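Local coordinates for protein acyl-CoA thioesterase II TesB2 (Mycobacterium marinum, PDB 3U0A) that probably hydrolyses fatty acyl-CoA thioesters to free fatty acids and coenzyme A, as a hotdog-fold member of the C/M/P thioester hydrolase family, at residues Ala125-Asp130 against Arg159-Pro164; Asp180-Pro183 against Val187-Ile190; Ile257-Gln260 against Leu264-Ala267. All blocks are in the same frame, centred on the assembly; numbering follows the deposited sequence. Where two conformers were deposited one is given.

Contact 1 (Ala125-Asp130 against Arg159-Pro164); sequences AAPPPD and RDLLAP
Two surface loops of this hotdog-fold thioesterase, one leading toward edge strand 152-156 and the other following it, come together where Ala125 and Pro127 meet Ala163 and Leu161. They run in opposite senses, so Ala125 lies by Ala163 and Pro127 by Leu161, yet their CA atoms are too far apart for sheet-like pairing and no hydrogen bond joins them. The touch is apolar and slight. The methyl group of Ala163 comes up to the backbone carbonyl of Ala125, with Ala163 CB 3.4 Å from Ala125 O, and it also meets the other alanine methyl, Ala125 CB lying 4.2 Å from Ala163 CB. Farther along, the proline ring leads with its outer carbon, Pro127 CG resting 4.2 Å from Leu161 CB. The leucine chain is stretched beyond that point (chi2 176°), which carries CD1 past the proline ring with 4.4 Å between Leu161 CD1 and Pro127 CG. Leu162, between the two touching residues of its loop, points away and packs instead on Gln171 and Gln173. Polar ties to the neighbouring strands hold both loops: Ala163 O accepts a hydrogen bond from Gln171 NE2 of strand 171-178, Pro127 O a weak one from Trp175 NE1 of the same strand, and Pro129 O one from Arg155 NH1 of strand 152-156.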
# COMPACT_ATOMS: atom_id res chain seq x y z
N ALA A 125 -1.59 23.47 -4.42
CA ALA A 125 -1.50 24.79 -3.86
C ALA A 125 -1.55 24.66 -2.35
O ALA A 125 -2.54 24.19 -1.78
CB ALA A 125 -2.66 25.66 -4.36
N ALA A 126 -0.44 25.00 -1.71
CA ALA A 126 -0.38 25.14 -0.27
C ALA A 126 0.25 26.51 -0.01
O ALA A 126 0.86 27.12 -0.91
CB ALA A 126 0.42 24.02 0.37
N PRO A 127 0.03 27.04 1.20
CA PRO A 127 0.69 28.28 1.51
C PRO A 127 2.10 27.94 1.97
O PRO A 127 2.32 26.81 2.42
CB PRO A 127 -0.16 28.87 2.64
CG PRO A 127 -0.86 27.71 3.23
CD PRO A 127 -1.05 26.72 2.14
N PRO A 128 3.05 28.88 1.84
CA PRO A 128 4.37 28.55 2.31
C PRO A 128 4.38 28.28 3.82
O PRO A 128 3.49 28.74 4.54
CB PRO A 128 5.20 29.79 1.96
CG PRO A 128 4.52 30.37 0.79
CD PRO A 128 3.06 30.06 0.95
N PRO A 129 5.37 27.52 4.31
CA PRO A 129 5.42 27.26 5.76
C PRO A 129 5.72 28.50 6.60
O PRO A 129 5.27 28.61 7.73
CB PRO A 129 6.57 26.26 5.89
CG PRO A 129 7.43 26.49 4.68
CD PRO A 129 6.50 26.91 3.58
N ASP A 130 6.46 29.43 6.00
CA ASP A 130 7.02 30.52 6.80
C ASP A 130 5.97 31.43 7.40
O ASP A 130 6.20 32.00 8.50
CB ASP A 130 8.11 31.30 6.05
CG ASP A 130 9.51 30.90 6.49
OD1 ASP A 130 9.63 29.87 7.20
OD2 ASP A 130 10.47 31.62 6.13
N ARG A 159 -7.68 24.99 8.18
CA ARG A 159 -8.76 24.45 7.35
C ARG A 159 -9.12 25.48 6.22
O ARG A 159 -9.35 25.10 5.05
CB ARG A 159 -9.96 24.00 8.20
N ASP A 160 -9.10 26.77 6.54
CA ASP A 160 -9.46 27.84 5.57
C ASP A 160 -8.49 28.11 4.42
O ASP A 160 -8.86 28.77 3.46
CB ASP A 160 -9.68 29.18 6.29
CG ASP A 160 -11.06 29.31 6.85
OD1 ASP A 160 -11.95 28.53 6.42
OD2 ASP A 160 -11.29 30.19 7.71
N LEU A 161 -7.25 27.66 4.55
CA LEU A 161 -6.27 27.85 3.47
C LEU A 161 -6.08 26.57 2.62
O LEU A 161 -5.36 26.60 1.59
CB LEU A 161 -4.94 28.33 4.05
CG LEU A 161 -5.10 29.60 4.90
CD1 LEU A 161 -3.78 30.03 5.56
CD2 LEU A 161 -5.75 30.71 4.05
N LEU A 162 -6.69 25.47 3.03
CA LEU A 162 -6.39 24.20 2.41
C LEU A 162 -7.06 24.17 1.04
O LEU A 162 -8.22 24.52 0.94
CB LEU A 162 -6.90 23.06 3.28
CG LEU A 162 -6.65 21.63 2.81
CD1 LEU A 162 -6.67 20.71 4.04
CD2 LEU A 162 -7.69 21.21 1.77
N ALA A 163 -6.33 23.77 0.01
CA ALA A 163 -6.91 23.68 -1.33
C ALA A 163 -7.68 22.35 -1.46
O ALA A 163 -7.06 21.29 -1.60
CB ALA A 163 -5.82 23.77 -2.40
N PRO A 164 -9.03 22.41 -1.39
CA PRO A 164 -9.74 21.14 -1.37
C PRO A 164 -9.85 20.53 -2.78
O PRO A 164 -9.75 21.22 -3.79
CB PRO A 164 -11.13 21.51 -0.78
CG PRO A 164 -11.11 22.98 -0.52
CD PRO A 164 -9.96 23.55 -1.31

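Contact 2 (Asp180-Pro183 against Val187-Ile190); sequences DPLP and VLHI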
# COMPACT_ATOMS: atom_id res chain seq x y z
N ASP A 180 17.57 20.48 12.88
CA ASP A 180 19.03 20.51 12.78
C ASP A 180 19.44 19.70 11.57
O ASP A 180 18.77 18.71 11.26
CB ASP A 180 19.70 19.88 14.01
CG ASP A 180 19.58 20.72 15.29
OD1 ASP A 180 18.98 21.84 15.31
OD2 ASP A 180 20.13 20.21 16.29
N PRO A 181 20.56 20.09 10.93
CA PRO A 181 21.04 19.41 9.74
C PRO A 181 21.36 17.97 10.08
O PRO A 181 21.77 17.70 11.20
CB PRO A 181 22.34 20.15 9.38
CG PRO A 181 22.30 21.43 10.13
CD PRO A 181 21.48 21.15 11.37
N LEU A 182 21.16 17.10 9.09
CA LEU A 182 21.32 15.67 9.24
C LEU A 182 22.53 15.21 8.44
O LEU A 182 22.92 15.84 7.47
CB LEU A 182 20.06 14.97 8.68
CG LEU A 182 18.74 15.23 9.41
CD1 LEU A 182 17.52 14.96 8.57
CD2 LEU A 182 18.73 14.38 10.68
N PRO A 183 23.08 14.07 8.80
CA PRO A 183 24.05 13.42 7.92
C PRO A 183 23.51 13.20 6.51
O PRO A 183 22.26 13.15 6.30
CB PRO A 183 24.27 12.06 8.58
CG PRO A 183 23.87 12.25 10.00
CD PRO A 183 22.87 13.34 10.06
N VAL A 187 19.47 6.66 3.59
CA VAL A 187 18.69 5.73 4.39
C VAL A 187 18.12 6.41 5.63
O VAL A 187 17.02 6.15 6.02
CB VAL A 187 19.56 4.51 4.81
CG1 VAL A 187 18.85 3.63 5.82
CG2 VAL A 187 19.94 3.68 3.59
N LEU A 188 18.92 7.28 6.23
CA LEU A 188 18.50 8.05 7.39
C LEU A 188 17.35 8.99 7.03
O LEU A 188 16.48 9.26 7.86
CB LEU A 188 19.68 8.87 7.96
CG LEU A 188 19.34 9.84 9.10
CD1 LEU A 188 18.90 9.12 10.35
CD2 LEU A 188 20.52 10.74 9.43
N HIS A 189 17.38 9.52 5.82
CA HIS A 189 16.35 10.42 5.39
C HIS A 189 15.07 9.68 5.16
O HIS A 189 14.04 10.10 5.63
CB HIS A 189 16.81 11.25 4.17
CG HIS A 189 17.88 12.26 4.52
ND1 HIS A 189 17.63 13.56 4.63
CD2 HIS A 189 19.22 12.09 4.84
CE1 HIS A 189 18.74 14.19 5.00
NE2 HIS A 189 19.72 13.29 5.12
N ILE A 190 15.16 8.54 4.48
CA ILE A 190 14.00 7.67 4.24
C ILE A 190 13.32 7.30 5.58
O ILE A 190 12.12 7.48 5.74
CB ILE A 190 14.39 6.45 3.36
CG1 ILE A 190 14.74 6.89 1.93
CG2 ILE A 190 13.25 5.46 3.22
CD1 ILE A 190 15.70 5.95 1.22
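Leu188, His189 and Leu182 carry this contact, in which the chain entering helix 186-200 folds back against the first turn of that helix. The imidazole of His189 does the polar work. Its NE2 donates to Pro183 O, His189 NE2 and Pro183 O being 2.8 Å apart with an N-H...O angle of 154°, and the carbonyl oxygen sits at the edge of the ring, only 11° out of its plane. The other ring nitrogen, ND1, is engaged with the backbone N of Ala233, so the imidazole spans two loop backbones and its rotation is fixed from both ends. Leu182 runs alongside the histidine, the two side chains pointing contrary ways: Leu182 CD1 lies 3.9 Å from His189 CE1, approaching the ring obliquely, while Leu182 CB is 4.0 Å from His189 NE2, close beside the hydrogen bond. Leu188 is the apolar counterpart. With CG anti to the backbone N (chi1 174°), it sends CD2 out to the proline, and Leu188 CD2 stands 3.6 Å from Pro183 CD and 3.7 Å from Pro183 CG. The same methyl reaches the other leucine, Leu188 CD2 being 4.2 Å from Leu182 CD2, and thus touches two consecutive loop residues. Hydrogen bonds of the Leu182 backbone, N to Asp234 OD2 and O from Arg232 NH2, tie the loop to a second chain segment. The contact closes the loop between strand 171-178 and helix 186-200, the central helix round which the antiparallel sheet of a hotdog domain curls.

Contact 3 (Ile257-Gln260 against Leu264-Ala267); sequences IFTQ and LVAA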
# COMPACT_ATOMS: atom_id res chain seq x y z
N ILE A 257 4.21 13.18 -0.51
CA ILE A 257 5.13 14.08 0.12
C ILE A 257 5.94 14.79 -0.96
O ILE A 257 6.50 14.16 -1.85
CB ILE A 257 6.02 13.32 1.12
CG1 ILE A 257 5.20 12.97 2.34
CG2 ILE A 257 7.17 14.17 1.58
CD1 ILE A 257 5.31 11.54 2.75
N PHE A 258 5.95 16.12 -0.90
CA PHE A 258 6.68 16.92 -1.85
C PHE A 258 7.76 17.74 -1.15
O PHE A 258 7.62 18.08 0.03
CB PHE A 258 5.78 17.90 -2.53
CG PHE A 258 4.68 17.28 -3.29
CD1 PHE A 258 4.78 17.14 -4.65
CD2 PHE A 258 3.51 16.92 -2.66
CE1 PHE A 258 3.74 16.60 -5.38
CE2 PHE A 258 2.47 16.39 -3.38
CZ PHE A 258 2.58 16.22 -4.74
N THR A 259 8.82 18.04 -1.88
CA THR A 259 9.78 19.04 -1.44
C THR A 259 9.16 20.41 -1.69
O THR A 259 8.11 20.51 -2.37
CB THR A 259 11.11 18.96 -2.24
OG1 THR A 259 10.90 19.41 -3.58
CG2 THR A 259 11.64 17.52 -2.26
N GLN A 260 9.80 21.45 -1.18
CA GLN A 260 9.28 22.78 -1.38
C GLN A 260 9.37 23.22 -2.86
O GLN A 260 8.52 23.95 -3.35
CB GLN A 260 10.01 23.75 -0.49
CG GLN A 260 9.11 24.86 0.01
CD GLN A 260 9.85 25.83 0.92
OE1 GLN A 260 11.06 25.69 1.14
NE2 GLN A 260 9.13 26.81 1.45
N LEU A 264 7.66 15.48 -6.17
CA LEU A 264 6.97 14.39 -5.48
C LEU A 264 8.01 13.31 -5.18
O LEU A 264 8.61 12.77 -6.10
CB LEU A 264 5.82 13.84 -6.36
CG LEU A 264 5.14 12.56 -5.93
CD1 LEU A 264 4.51 12.69 -4.56
CD2 LEU A 264 4.09 12.23 -6.96
N VAL A 265 8.20 13.01 -3.90
CA VAL A 265 9.31 12.18 -3.45
C VAL A 265 8.89 10.91 -2.76
O VAL A 265 9.68 9.98 -2.75
CB VAL A 265 10.25 12.99 -2.52
CG1 VAL A 265 10.75 14.23 -3.25
CG2 VAL A 265 9.56 13.39 -1.24
N ALA A 266 7.67 10.87 -2.19
CA ALA A 266 7.08 9.65 -1.58
C ALA A 266 5.54 9.63 -1.52
O ALA A 266 4.89 10.68 -1.47
CB ALA A 266 7.69 9.37 -0.20
N ALA A 267 4.98 8.42 -1.59
CA ALA A 267 3.55 8.16 -1.46
C ALA A 267 3.36 7.19 -0.32
O ALA A 267 4.22 6.35 -0.09
CB ALA A 267 2.97 7.57 -2.73
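The ring of Phe258 receives Leu264 over one face: Leu264 CD1 stands 4.2 Å from the centroid of the Phe258 ring, 18° off the normal, a CH-pi contact displaced toward the rim. The leucine lies aslant the ring, and its first side-chain carbon also presses on it, Leu264 CB lying 3.6 Å from Phe258 CE1. These two residues form a non-hydrogen-bonded antiparallel pair, and the side of the hairpin they occupy turns to Pro124 and, through Leu264, to Ser245 of the second subunit. One residue farther from the hairpin turn the register slips. Val265 and Ala266 both stand opposite Ile257, which makes a classic beta bulge in the hairpin of strands 250-259 and 264-275. Two backbone bonds frame it: Ile257 N gives to Ala266 O at 2.8 Å, and Val265 N gives to Ile257 O at 2.9 Å, the latter almost straight (174°). The bulge swings the valine round, and its side chain lies nearly perpendicular to that of Ile257, Val265 CG2 lying 3.8 Å from Ile257 CG2. With CG1 anti to the carbonyl carbon (chi1 -57°), CG2 falls between the backbone N and the carbonyl carbon, and Val265 CG2 comes within 3.2 Å of Ile257 O, a tight fit against the carbonyl that accepts the valine N-H. Ile257 and Ala266 share the opposite side of the sheet, and both reach Leu193 of helix 186-200. Toward the turn, Thr259 CG2 meets Val265 CG1 at 3.5 Å, while Thr259 OG1 hydrogen-bonds the backbone N of Glu263.

The three contacts follow one another along the chain and pass from surface to interior. Contact 1 joins two loops at the rim of the fold by sparse apolar touches, with no hydrogen bond between them. Contacts 2 and 3 are buried, and both involve helix 186-200: contact 2 fastens the entering loop to its start through a side-chain-to-backbone bond, whereas contact 3, a hairpin held by backbone bonds, aliphatic packing and a CH-pi contact, lies against it through Leu193. Contacts 1 and 3 touch directly, Pro129 CD lying 3.4 Å from Gln260 NE2. Contact 2 stands apart from both, its nearest atoms about 8 Å from those of contact 3 and about 14 Å from those of contact 1.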